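Local structure of lipase (Acinetobacter baumannii, 4OPM) at residues K44-L49 / N70-P76; T137-F141 / F291-E296; L178-M182 / D245-N249. The protein probably hydrolyses ester bonds of lipids, as a putative triacylglycerol lipase with the alpha/beta hydrolase fold. All blocks are in the same frame, centred on the assembly; numbering follows the deposited sequence.

Interaction 1 (K44-L49 / N70-P76); sequences KPTLLL and NYHVIIP
L47 lays its isobutyl group over the root of the Y71 side chain, with L47 CD1 3.6 Å from Y71 CB and L47 CD2 leaning toward CD1 of the ring. L47 lies on strand 46-50 and Y71 just ahead of strand 72-76, its parallel neighbour; the two strands are joined through helix 61-64 as a beta-alpha-beta crossover in the central sheet of the alpha/beta hydrolase fold. P45 adds to this contact, its CD 4.0 Å from Y71 CD1 and its CG also against Y71 CE1, while its carbonyl oxygen meets the ring edge in plane. That same P45 O accepts from H72 N. From there the parallel ladder alternates between the strands: L47 N gives to H72 O, I74 N to L47 O (2.8 Å) and L49 N to I74 O.

Side chains alternate across the sheet. T46, L48, H72 and I74 share one face, where L48, with CG opposite its backbone N (chi1 177°), carries CD1 to 3.9 Å from I74 CG2 and 3.7 Å from P76 CD; helix 94-107 covers this leucine through L101 and V105. On the other face L47 and V73 lie together, and L292 of helix 281-298 packs on L47 and Y71. Further along, L49 CD1 touches both V73 CG1 and I75 CD1.

The polar end is tied by water. H72 and T46 lie side by side, and a single water receives from T46 OG1, donates to K44 O and bonds H72 ND1, while H72 NE2 is held by E38. At the far end of the pair a second water donates to both L49 O, at 2.8 Å, and P76 O.

Interaction 2 (T137-F141 / F291-E296); sequences TKSLF and FLLKVE
K138 and E296 meet nearly perpendicular to each other, an extended lysine against a bent glutamate. The lysine chain runs straight out from a CG set opposite the backbone N, whereas the bend of E296 at chi2 (-64°) brings its OE2 to K138 NZ. That bond, K138 NZ to E296 OE2, is 2.8 Å long and comes in on the syn side, 32° out of the carboxylate plane, and the pair forms a salt bridge. OE2 has a second grip, a hydrogen bond with H115 NE2, so one carboxylate oxygen ties the lysine to the neighbouring strand 114-119. The two partners probably help to keep the glutamate ionised.

Nearer the strand the contact turns apolar. The valine V295 and the stem of K138 run in opposite senses alongside each other, with V295 CG1 3.7 Å from K138 O and 4.1 Å from K138 CG. Both V295 methyls come near S139 CB, and CG2 also lies over one face of the F291 ring, offset toward its rim, so that the valine and phenylalanine one helical turn apart form a common surface for the serine.

F291 brings the CE2-CZ side of its ring up to the strand: F291 CE2 is 3.8 Å from S139 CB, and F291 CZ 3.9 Å from L140 O. S139 OG is hydrogen-bonded to H115 ND1, so this one histidine holds side chains from both segments, using a different ring nitrogen for each. L238 of strand 237-242 also touches F291.

Segment 291-296 of helix 281-298 thus runs nearly antiparallel to strand 139-141 (168°), the axes 10.2 Å apart, in the layered helix-on-sheet packing of the alpha/beta hydrolase fold.

Interaction 3 (L178-M182 / D245-N249); sequences LKQTM and DKIIN
K246 stretches its whole side chain along the end of helix 173-181 and delivers its ammonium to a backbone carbonyl: K246 NZ donates to K179 O at 3.0 Å, a lysine-to-backbone bond in place of a salt bridge. The donor arrives almost in line with the C=O (163°). K179 O lies in the last turn of the helix, and the helix-end dipole would probably favour the positive charge. The lysine belongs to the loop after strand 237-242, the place of the acid in many alpha/beta hydrolases. D245, just before it, probably is that acid, since its OD2 is hydrogen-bonded to H274 ND1 in a likely Ser-His-Asp triad with S120.

D245 OD1 shapes the loop, taking I247 N in an Asx turn and I248 N from above the carboxylate plane. Within this turn I247 faces the helix. I247 CD1 lies 3.5 Å from Q180 O and 4.0 Å from Q180 CB, while I247 CG1 runs beside T181 CG2, the two side chains pointing the same way. I247 also touches H274 and Y156, so the same residue packs against both the helix end and the probable catalytic histidine.

Q180 O also lies against the lysine stem, 3.4 Å from K246 CB and near K246 CD as well. Two waters complete the join to the helix end, where M182, a selenomethionine, is the first residue to leave helical geometry. One donates to Q180 O and accepts from K246 N, linking the two backbones; the other accepts from K246 NZ at 3.0 Å and donates to M182 O at 2.8 Å.

In the fold
Interactions 1 and 2 are both buried and reach the same sheet, with centres 12 Å apart; helix 281-298 touches both contacts, for example where E296 packs on P45. Interaction 1 joins two strands within the sheet by a regular backbone ladder, whereas interaction 2 sets that helix against a strand through side chains of the helix, without a backbone-to-backbone bond, apolar inside and charged at one margin. Interaction 3 lies at the surface, its centre about 27 Å from the centres of the others, and uses a lysine, helix-end carbonyls and bridging water. It alone includes the probable triad acid, while the first two build the sheet and its helical cover.

Interaction 1 (K44-L49 / N70-P76)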
ATOM      1  N   LYS A  44      20.670  -4.615   7.615  1.00 24.91           N
ATOM      2  CA  LYS A  44      19.437  -4.902   8.337  1.00 23.06           C
ATOM      3  C   LYS A  44      18.438  -5.670   7.468  1.00 25.39           C
ATOM      4  O   LYS A  44      18.536  -5.619   6.240  1.00 23.83           O
ATOM      5  CB  LYS A  44      18.819  -3.585   8.856  1.00 24.00           C
ATOM      6  CG  LYS A  44      19.755  -2.764   9.754  1.00 30.82           C
ATOM      7  CD  LYS A  44      19.943  -3.364  11.132  1.00 38.09           C
ATOM      8  CE  LYS A  44      20.676  -2.404  12.034  1.00 46.79           C
ATOM      9  NZ  LYS A  44      21.074  -3.073  13.296  1.00 52.85           N
ATOM     10  N   PRO A  45      17.454  -6.386   8.078  1.00 22.06           N
ATOM     11  CA  PRO A  45      16.479  -7.134   7.252  1.00 21.56           C
ATOM     12  C   PRO A  45      15.673  -6.205   6.337  1.00 24.82           C
ATOM     13  O   PRO A  45      15.300  -5.094   6.741  1.00 24.01           O
ATOM     14  CB  PRO A  45      15.580  -7.821   8.291  1.00 23.09           C
ATOM     15  CG  PRO A  45      16.371  -7.808   9.563  1.00 27.08           C
ATOM     16  CD  PRO A  45      17.149  -6.527   9.516  1.00 22.46           C
ATOM     17  N   THR A  46      15.454  -6.648   5.091  1.00 21.93           N
ATOM     18  CA  THR A  46      14.747  -5.861   4.089  1.00 21.52           C
ATOM     19  C   THR A  46      13.239  -5.881   4.307  1.00 22.46           C
ATOM     20  O   THR A  46      12.653  -6.941   4.556  1.00 20.53           O
ATOM     21  CB  THR A  46      15.094  -6.347   2.674  1.00 29.45           C
ATOM     22  OG1 THR A  46      16.505  -6.262   2.507  1.00 36.34           O
ATOM     23  CG2 THR A  46      14.408  -5.529   1.578  1.00 26.54           C
ATOM     24  N   LEU A  47      12.634  -4.680   4.183  1.00 18.09           N
ATOM     25  CA  LEU A  47      11.174  -4.463   4.269  0.60 16.57           C
ATOM     26  C   LEU A  47      10.699  -3.769   3.013  1.00 20.89           C
ATOM     27  O   LEU A  47      11.171  -2.674   2.688  1.00 20.50           O
ATOM     28  CB  LEU A  47      10.659  -3.642   5.490  0.60 15.80           C
ATOM     29  CG  LEU A  47      11.191  -3.815   6.901  0.60 19.00           C
ATOM     30  CD1 LEU A  47      10.489  -2.848   7.842  0.60 18.04           C
ATOM     31  CD2 LEU A  47      10.993  -5.204   7.414  0.60 20.03           C
ATOM     32  N   LEU A  48       9.750  -4.395   2.307  1.00 16.42           N
ATOM     33  CA  LEU A  48       9.159  -3.820   1.101  1.00 16.63           C
ATOM     34  C   LEU A  48       7.754  -3.336   1.447  1.00 19.41           C
ATOM     35  O   LEU A  48       6.926  -4.146   1.872  1.00 18.56           O
ATOM     36  CB  LEU A  48       9.143  -4.843  -0.057  1.00 17.52           C
ATOM     37  CG  LEU A  48       8.488  -4.396  -1.378  1.00 21.94           C
ATOM     38  CD1 LEU A  48       9.287  -3.282  -2.051  1.00 21.07           C
ATOM     39  CD2 LEU A  48       8.311  -5.589  -2.332  1.00 22.07           C
ATOM     40  N   LEU A  49       7.500  -2.019   1.289  1.00 16.25           N
ATOM     41  CA  LEU A  49       6.206  -1.410   1.628  1.00 14.90           C
ATOM     42  C   LEU A  49       5.489  -1.013   0.371  1.00 16.96           C
ATOM     43  O   LEU A  49       6.045  -0.259  -0.434  1.00 16.79           O
ATOM     44  CB  LEU A  49       6.367  -0.198   2.577  1.00 13.99           C
ATOM     45  CG  LEU A  49       7.237  -0.397   3.811  1.00 17.53           C
ATOM     46  CD1 LEU A  49       7.321   0.884   4.627  1.00 17.27           C
ATOM     47  CD2 LEU A  49       6.710  -1.522   4.669  1.00 15.66           C
ATOM     48  N   ASN A  70      16.146   0.234  12.435  1.00 23.56           N
ATOM     49  CA  ASN A  70      16.495  -1.175  12.559  1.00 23.45           C
ATOM     50  C   ASN A  70      16.203  -2.035  11.323  1.00 25.43           C
ATOM     51  O   ASN A  70      16.496  -3.236  11.344  1.00 25.27           O
ATOM     52  CB  ASN A  70      15.806  -1.760  13.789  1.00 24.01           C
ATOM     53  CG  ASN A  70      16.346  -1.151  15.048  1.00 39.89           C
ATOM     54  OD1 ASN A  70      17.555  -1.001  15.221  1.00 33.14           O
ATOM     55  ND2 ASN A  70      15.469  -0.687  15.907  1.00 32.77           N
ATOM     56  N   TYR A  71      15.653  -1.445  10.242  1.00 21.30           N
ATOM     57  CA  TYR A  71      15.364  -2.200   9.026  1.00 19.87           C
ATOM     58  C   TYR A  71      15.828  -1.482   7.768  1.00 21.74           C
ATOM     59  O   TYR A  71      16.085  -0.280   7.803  1.00 20.34           O
ATOM     60  CB  TYR A  71      13.858  -2.523   8.927  1.00 20.60           C
ATOM     61  CG  TYR A  71      13.408  -3.432  10.049  1.00 22.79           C
ATOM     62  CD1 TYR A  71      13.604  -4.811   9.975  1.00 25.77           C
ATOM     63  CD2 TYR A  71      12.900  -2.910  11.236  1.00 23.63           C
ATOM     64  CE1 TYR A  71      13.283  -5.648  11.041  1.00 26.53           C
ATOM     65  CE2 TYR A  71      12.567  -3.743  12.310  1.00 24.68           C
ATOM     66  CZ  TYR A  71      12.772  -5.110  12.206  1.00 30.77           C
ATOM     67  OH  TYR A  71      12.482  -5.955  13.246  1.00 36.32           O
ATOM     68  N   HIS A  72      15.978  -2.246   6.671  1.00 18.72           N
ATOM     69  CA  HIS A  72      16.327  -1.727   5.346  1.00 18.99           C
ATOM     70  C   HIS A  72      15.000  -1.581   4.587  1.00 22.67           C
ATOM     71  O   HIS A  72      14.438  -2.562   4.104  1.00 23.95           O
ATOM     72  CB  HIS A  72      17.327  -2.631   4.619  1.00 20.34           C
ATOM     73  CG  HIS A  72      17.719  -2.112   3.268  1.00 24.75           C
ATOM     74  ND1 HIS A  72      17.910  -2.962   2.198  1.00 27.23           N
ATOM     75  CD2 HIS A  72      17.942  -0.838   2.860  1.00 26.92           C
ATOM     76  CE1 HIS A  72      18.258  -2.190   1.180  1.00 27.16           C
ATOM     77  NE2 HIS A  72      18.299  -0.904   1.533  1.00 27.08           N
ATOM     78  N   VAL A  73      14.503  -0.356   4.501  1.00 17.91           N
ATOM     79  CA  VAL A  73      13.163  -0.082   3.987  1.00 17.06           C
ATOM     80  C   VAL A  73      13.200   0.333   2.515  1.00 19.63           C
ATOM     81  O   VAL A  73      13.961   1.221   2.139  1.00 19.62           O
ATOM     82  CB  VAL A  73      12.472   0.984   4.893  1.00 19.73           C
ATOM     83  CG1 VAL A  73      11.060   1.300   4.414  1.00 19.74           C
ATOM     84  CG2 VAL A  73      12.452   0.539   6.359  1.00 19.45           C
ATOM     85  N   ILE A  74      12.342  -0.309   1.695  1.00 16.31           N
ATOM     86  CA  ILE A  74      12.202  -0.019   0.255  1.00 15.92           C
ATOM     87  C   ILE A  74      10.734   0.293  -0.022  1.00 18.56           C
ATOM     88  O   ILE A  74       9.862  -0.510   0.317  1.00 18.19           O
ATOM     89  CB  ILE A  74      12.727  -1.190  -0.616  1.00 19.14           C
ATOM     90  CG1 ILE A  74      14.232  -1.470  -0.350  1.00 19.74           C
ATOM     91  CG2 ILE A  74      12.435  -0.960  -2.129  1.00 19.34           C
ATOM     92  CD1 ILE A  74      15.217  -0.392  -0.919  1.00 25.57           C
ATOM     93  N   ILE A  75      10.457   1.469  -0.608  1.00 14.89           N
ATOM     94  CA  ILE A  75       9.068   1.895  -0.828  1.00 13.32           C
ATOM     95  C   ILE A  75       8.898   2.408  -2.259  1.00 17.92           C
ATOM     96  O   ILE A  75       9.141   3.582  -2.530  1.00 16.22           O
ATOM     97  CB  ILE A  75       8.593   2.978   0.194  1.00 15.10           C
ATOM     98  CG1 ILE A  75       9.202   2.808   1.596  1.00 15.62           C
ATOM     99  CG2 ILE A  75       7.043   3.064   0.220  1.00 16.38           C
ATOM    100  CD1 ILE A  75       8.842   3.962   2.582  1.00 16.44           C
ATOM    101  N   PRO A  76       8.419   1.569  -3.169  1.00 17.53           N
ATOM    102  CA  PRO A  76       8.276   2.031  -4.552  1.00 17.22           C
ATOM    103  C   PRO A  76       6.994   2.787  -4.826  1.00 20.27           C
ATOM    104  O   PRO A  76       5.952   2.538  -4.208  1.00 20.27           O
ATOM    105  CB  PRO A  76       8.281   0.718  -5.359  1.00 19.87           C
ATOM    106  CG  PRO A  76       7.713  -0.310  -4.413  1.00 23.35           C
ATOM    107  CD  PRO A  76       8.099   0.130  -3.021  1.00 19.43           C
TER
HETATM  108  O   HOH W   1      18.943  -5.462   3.581  1.00 37.65           O
HETATM  109  O   HOH W   2       4.741   1.660  -1.958  1.00 17.69           O

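Interaction 2 (T137-F141 / F291-E296)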
ATOM      1  N   THR A 137       9.510 -14.560   0.225  1.00 23.54           N
ATOM      2  CA  THR A 137       8.637 -13.841   1.157  1.00 21.69           C
ATOM      3  C   THR A 137       8.881 -14.331   2.601  1.00 25.41           C
ATOM      4  O   THR A 137       8.551 -15.471   2.937  1.00 26.03           O
ATOM      5  CB  THR A 137       7.162 -14.009   0.706  1.00 24.38           C
ATOM      6  OG1 THR A 137       7.041 -13.671  -0.692  1.00 21.39           O
ATOM      7  CG2 THR A 137       6.186 -13.183   1.561  1.00 23.76           C
ATOM      8  N   LYS A 138       9.440 -13.460   3.450  1.00 20.45           N
ATOM      9  CA  LYS A 138       9.754 -13.783   4.850  1.00 19.51           C
ATOM     10  C   LYS A 138       8.538 -13.593   5.752  1.00 22.34           C
ATOM     11  O   LYS A 138       8.392 -14.311   6.736  1.00 21.23           O
ATOM     12  CB  LYS A 138      10.919 -12.915   5.347  1.00 21.54           C
ATOM     13  CG  LYS A 138      11.624 -13.465   6.585  1.00 27.75           C
ATOM     14  CD  LYS A 138      12.866 -12.656   6.893  1.00 37.52           C
ATOM     15  CE  LYS A 138      13.809 -13.387   7.804  1.00 46.72           C
ATOM     16  NZ  LYS A 138      15.119 -12.687   7.898  1.00 58.21           N
ATOM     17  N   SER A 139       7.708 -12.589   5.449  1.00 18.58           N
ATOM     18  CA  SER A 139       6.506 -12.289   6.234  1.00 17.96           C
ATOM     19  C   SER A 139       5.597 -11.409   5.423  1.00 20.11           C
ATOM     20  O   SER A 139       6.036 -10.778   4.453  1.00 18.67           O
ATOM     21  CB  SER A 139       6.863 -11.602   7.560  1.00 18.26           C
ATOM     22  OG  SER A 139       7.178 -10.230   7.376  1.00 18.22           O
ATOM     23  N   LEU A 140       4.336 -11.349   5.847  1.00 16.85           N
ATOM     24  CA  LEU A 140       3.318 -10.546   5.188  0.70 16.68           C
ATOM     25  C   LEU A 140       2.579  -9.679   6.213  1.00 19.58           C
ATOM     26  O   LEU A 140       2.187 -10.175   7.268  1.00 19.01           O
ATOM     27  CB  LEU A 140       2.354 -11.510   4.485  0.70 17.65           C
ATOM     28  CG  LEU A 140       1.580 -11.030   3.261  0.70 22.94           C
ATOM     29  CD1 LEU A 140       2.528 -10.675   2.092  0.70 24.18           C
ATOM     30  CD2 LEU A 140       0.634 -12.124   2.789  0.70 22.01           C
ATOM     31  N   PHE A 141       2.397  -8.393   5.904  1.00 16.13           N
ATOM     32  CA  PHE A 141       1.662  -7.498   6.786  1.00 14.60           C
ATOM     33  C   PHE A 141       0.566  -6.883   5.941  1.00 18.98           C
ATOM     34  O   PHE A 141       0.850  -6.170   4.980  1.00 19.49           O
ATOM     35  CB  PHE A 141       2.568  -6.448   7.448  1.00 15.33           C
ATOM     36  CG  PHE A 141       1.879  -5.433   8.341  1.00 15.70           C
ATOM     37  CD1 PHE A 141       0.722  -5.765   9.047  1.00 17.43           C
ATOM     38  CD2 PHE A 141       2.418  -4.160   8.517  1.00 18.40           C
ATOM     39  CE1 PHE A 141       0.098  -4.829   9.882  1.00 18.39           C
ATOM     40  CE2 PHE A 141       1.811  -3.236   9.370  1.00 19.96           C
ATOM     41  CZ  PHE A 141       0.660  -3.573  10.052  1.00 17.87           C
ATOM     42  N   PHE A 291       6.045  -8.001  15.818  1.00 16.06           N
ATOM     43  CA  PHE A 291       5.793  -9.038  14.810  1.00 16.05           C
ATOM     44  C   PHE A 291       7.085  -9.317  14.027  1.00 19.12           C
ATOM     45  O   PHE A 291       7.495 -10.474  13.928  1.00 18.68           O
ATOM     46  CB  PHE A 291       4.645  -8.632  13.866  1.00 16.57           C
ATOM     47  CG  PHE A 291       4.449  -9.565  12.690  1.00 17.59           C
ATOM     48  CD1 PHE A 291       3.855 -10.819  12.860  1.00 20.17           C
ATOM     49  CD2 PHE A 291       4.888  -9.209  11.418  1.00 18.66           C
ATOM     50  CE1 PHE A 291       3.669 -11.682  11.770  1.00 21.40           C
ATOM     51  CE2 PHE A 291       4.712 -10.072  10.333  1.00 21.22           C
ATOM     52  CZ  PHE A 291       4.103 -11.303  10.513  1.00 20.93           C
ATOM     53  N   LEU A 292       7.735  -8.260  13.506  1.00 16.44           N
ATOM     54  CA  LEU A 292       8.996  -8.376  12.760  1.00 17.41           C
ATOM     55  C   LEU A 292      10.085  -9.004  13.638  1.00 21.32           C
ATOM     56  O   LEU A 292      10.800  -9.893  13.162  1.00 21.06           O
ATOM     57  CB  LEU A 292       9.446  -7.004  12.242  1.00 17.42           C
ATOM     58  CG  LEU A 292       8.603  -6.369  11.128  1.00 20.38           C
ATOM     59  CD1 LEU A 292       9.030  -4.904  10.906  1.00 20.02           C
ATOM     60  CD2 LEU A 292       8.763  -7.144   9.805  1.00 20.35           C
ATOM     61  N   LEU A 293      10.172  -8.596  14.935  1.00 20.15           N
ATOM     62  CA  LEU A 293      11.173  -9.164  15.844  0.70 21.21           C
ATOM     63  C   LEU A 293      10.945 -10.676  16.032  1.00 24.99           C
ATOM     64  O   LEU A 293      11.905 -11.449  16.012  1.00 24.47           O
ATOM     65  CB  LEU A 293      11.149  -8.438  17.194  0.70 21.79           C
ATOM     66  CG  LEU A 293      12.403  -8.566  18.061  0.70 27.95           C
ATOM     67  CD1 LEU A 293      13.613  -7.895  17.393  0.70 29.04           C
ATOM     68  CD2 LEU A 293      12.171  -7.944  19.422  0.70 30.02           C
ATOM     69  N   LYS A 294       9.674 -11.090  16.183  1.00 21.37           N
ATOM     70  CA  LYS A 294       9.291 -12.488  16.357  1.00 21.90           C
ATOM     71  C   LYS A 294       9.666 -13.319  15.116  1.00 24.98           C
ATOM     72  O   LYS A 294      10.230 -14.411  15.265  1.00 25.45           O
ATOM     73  CB  LYS A 294       7.789 -12.586  16.648  1.00 24.70           C
ATOM     74  CG  LYS A 294       7.364 -13.973  17.114  1.00 40.89           C
ATOM     75  CD  LYS A 294       5.930 -13.994  17.624  1.00 51.69           C
ATOM     76  CE  LYS A 294       4.952 -14.317  16.527  1.00 62.22           C
ATOM     77  NZ  LYS A 294       3.663 -14.833  17.057  1.00 74.50           N
ATOM     78  N   VAL A 295       9.362 -12.805  13.903  1.00 19.90           N
ATOM     79  CA  VAL A 295       9.678 -13.494  12.642  1.00 19.98           C
ATOM     80  C   VAL A 295      11.207 -13.638  12.504  1.00 25.00           C
ATOM     81  O   VAL A 295      11.686 -14.704  12.120  1.00 24.03           O
ATOM     82  CB  VAL A 295       9.059 -12.781  11.407  1.00 22.74           C
ATOM     83  CG1 VAL A 295       9.538 -13.406  10.087  1.00 22.62           C
ATOM     84  CG2 VAL A 295       7.534 -12.778  11.486  1.00 22.22           C
ATOM     85  N   GLU A 296      11.952 -12.576  12.830  1.00 23.64           N
ATOM     86  CA  GLU A 296      13.413 -12.569  12.756  1.00 25.09           C
ATOM     87  C   GLU A 296      14.044 -13.579  13.719  1.00 34.14           C
ATOM     88  O   GLU A 296      15.026 -14.223  13.341  1.00 35.31           O
ATOM     89  CB  GLU A 296      13.963 -11.160  13.032  1.00 25.91           C
ATOM     90  CG  GLU A 296      13.869 -10.243  11.822  1.00 29.32           C
ATOM     91  CD  GLU A 296      14.703 -10.674  10.631  1.00 39.47           C
ATOM     92  OE1 GLU A 296      15.883 -11.035  10.825  1.00 30.49           O
ATOM     93  OE2 GLU A 296      14.178 -10.637   9.497  1.00 27.14           O
TER

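Interaction 3 (L178-M182 / D245-N249)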
ATOM      1  N   LEU A 178     -11.262  11.506   1.049  1.00 18.05           N
ATOM      2  CA  LEU A 178     -10.818  11.440   2.451  1.00 18.41           C
ATOM      3  C   LEU A 178     -11.966  11.061   3.383  1.00 20.62           C
ATOM      4  O   LEU A 178     -11.745  10.306   4.336  1.00 20.57           O
ATOM      5  CB  LEU A 178     -10.195  12.760   2.918  1.00 19.39           C
ATOM      6  CG  LEU A 178      -8.941  13.228   2.170  1.00 25.63           C
ATOM      7  CD1 LEU A 178      -8.589  14.654   2.541  1.00 27.32           C
ATOM      8  CD2 LEU A 178      -7.774  12.348   2.456  1.00 30.84           C
ATOM      9  N   LYS A 179     -13.190  11.551   3.085  1.00 18.51           N
ATOM     10  CA  LYS A 179     -14.391  11.254   3.880  1.00 18.41           C
ATOM     11  C   LYS A 179     -14.765   9.773   3.779  1.00 22.52           C
ATOM     12  O   LYS A 179     -15.421   9.250   4.684  1.00 22.74           O
ATOM     13  CB  LYS A 179     -15.582  12.130   3.453  1.00 21.34           C
ATOM     14  CG  LYS A 179     -15.473  13.559   3.990  1.00 38.15           C
ATOM     15  CD  LYS A 179     -16.570  14.473   3.440  1.00 53.26           C
ATOM     16  CE  LYS A 179     -16.677  15.786   4.190  1.00 65.21           C
ATOM     17  NZ  LYS A 179     -15.560  16.717   3.872  1.00 75.32           N
ATOM     18  N   GLN A 180     -14.365   9.098   2.682  1.00 18.29           N
ATOM     19  CA  GLN A 180     -14.681   7.677   2.523  1.00 17.08           C
ATOM     20  C   GLN A 180     -13.566   6.776   3.023  1.00 19.38           C
ATOM     21  O   GLN A 180     -13.838   5.650   3.434  1.00 19.56           O
ATOM     22  CB  GLN A 180     -14.977   7.307   1.040  1.00 18.25           C
ATOM     23  CG  GLN A 180     -15.918   8.252   0.259  1.00 20.38           C
ATOM     24  CD  GLN A 180     -17.080   8.818   1.042  1.00 27.78           C
ATOM     25  OE1 GLN A 180     -17.270  10.038   1.089  1.00 25.90           O
ATOM     26  NE2 GLN A 180     -17.863   7.967   1.693  1.00 18.82           N
ATOM     27  N   THR A 181     -12.305   7.230   2.926  1.00 15.79           N
ATOM     28  CA  THR A 181     -11.167   6.363   3.224  1.00 15.76           C
ATOM     29  C   THR A 181     -10.613   6.514   4.641  1.00 19.44           C
ATOM     30  O   THR A 181      -9.795   5.695   5.044  1.00 19.32           O
ATOM     31  CB  THR A 181     -10.033   6.597   2.205  1.00 21.81           C
ATOM     32  OG1 THR A 181      -9.592   7.955   2.285  1.00 26.03           O
ATOM     33  CG2 THR A 181     -10.457   6.272   0.796  1.00 22.69           C
HETATM   34  N   MSE A 182     -10.975   7.585   5.358  1.00 15.87           N
HETATM   35  CA  MSE A 182     -10.433   7.766   6.701  1.00 15.15           C
HETATM   36  C   MSE A 182     -11.502   8.168   7.700  1.00 20.19           C
HETATM   37  O   MSE A 182     -12.423   8.911   7.362  1.00 21.09           O
HETATM   38  CB  MSE A 182      -9.293   8.807   6.699  1.00 16.71           C
HETATM   39  CG  MSE A 182      -8.104   8.359   5.862  1.00 21.17           C
HETATM   40 SE   MSE A 182      -6.581   9.516   6.097  0.75 27.42          SE
HETATM   41  CE  MSE A 182      -7.111  10.783   5.174  1.00 23.87           C
ATOM     42  N   ASP A 245     -13.540   1.069   8.664  1.00 16.17           N
ATOM     43  CA  ASP A 245     -13.240   0.977   7.226  1.00 15.39           C
ATOM     44  C   ASP A 245     -14.533   0.887   6.387  1.00 18.38           C
ATOM     45  O   ASP A 245     -15.291  -0.074   6.518  1.00 18.63           O
ATOM     46  CB  ASP A 245     -12.342  -0.237   6.938  1.00 14.89           C
ATOM     47  CG  ASP A 245     -11.707  -0.248   5.555  1.00 17.79           C
ATOM     48  OD1 ASP A 245     -12.309   0.322   4.608  1.00 16.75           O
ATOM     49  OD2 ASP A 245     -10.641  -0.874   5.398  1.00 17.88           O
ATOM     50  N   LYS A 246     -14.766   1.899   5.530  1.00 16.40           N
ATOM     51  CA  LYS A 246     -15.947   1.990   4.643  1.00 16.71           C
ATOM     52  C   LYS A 246     -15.717   1.338   3.285  1.00 21.39           C
ATOM     53  O   LYS A 246     -16.679   1.096   2.546  1.00 21.39           O
ATOM     54  CB  LYS A 246     -16.285   3.474   4.393  1.00 19.25           C
ATOM     55  CG  LYS A 246     -16.881   4.191   5.603  1.00 22.43           C
ATOM     56  CD  LYS A 246     -17.022   5.673   5.293  1.00 23.02           C
ATOM     57  CE  LYS A 246     -17.675   6.406   6.432  1.00 25.52           C
ATOM     58  NZ  LYS A 246     -17.616   7.880   6.226  1.00 25.59           N
ATOM     59  N   ILE A 247     -14.446   1.125   2.922  1.00 18.18           N
ATOM     60  CA  ILE A 247     -14.056   0.601   1.614  1.00 16.82           C
ATOM     61  C   ILE A 247     -14.090  -0.924   1.629  1.00 20.19           C
ATOM     62  O   ILE A 247     -14.677  -1.531   0.736  1.00 20.33           O
ATOM     63  CB  ILE A 247     -12.660   1.161   1.177  1.00 19.08           C
ATOM     64  CG1 ILE A 247     -12.575   2.718   1.327  1.00 18.85           C
ATOM     65  CG2 ILE A 247     -12.285   0.706  -0.247  1.00 18.58           C
ATOM     66  CD1 ILE A 247     -13.674   3.539   0.610  1.00 21.56           C
ATOM     67  N   ILE A 248     -13.409  -1.532   2.610  1.00 17.29           N
ATOM     68  CA  ILE A 248     -13.321  -2.980   2.811  1.00 17.05           C
ATOM     69  C   ILE A 248     -13.741  -3.218   4.256  1.00 21.58           C
ATOM     70  O   ILE A 248     -12.995  -2.862   5.177  1.00 20.15           O
ATOM     71  CB  ILE A 248     -11.911  -3.543   2.462  1.00 18.76           C
ATOM     72  CG1 ILE A 248     -11.401  -3.004   1.081  1.00 19.17           C
ATOM     73  CG2 ILE A 248     -11.932  -5.076   2.480  1.00 20.27           C
ATOM     74  CD1 ILE A 248      -9.960  -3.329   0.733  1.00 24.91           C
ATOM     75  N   ASN A 249     -14.952  -3.776   4.458  1.00 19.55           N
ATOM     76  CA  ASN A 249     -15.535  -3.968   5.790  1.00 18.76           C
ATOM     77  C   ASN A 249     -14.672  -4.880   6.664  1.00 21.07           C
ATOM     78  O   ASN A 249     -14.130  -5.882   6.188  1.00 19.28           O
ATOM     79  CB  ASN A 249     -16.974  -4.487   5.714  1.00 17.81           C
ATOM     80  CG  ASN A 249     -17.133  -5.724   4.874  1.00 27.30           C
ATOM     81  OD1 ASN A 249     -16.880  -5.715   3.659  1.00 21.46           O
ATOM     82  ND2 ASN A 249     -17.578  -6.800   5.498  1.00 24.87           N
TER
HETATM   83  O   HOH W   3     -12.979   4.219   5.665  1.00 17.65           O
HETATM   84  O   HOH W   4     -15.059   8.003   7.704  1.00 22.05           O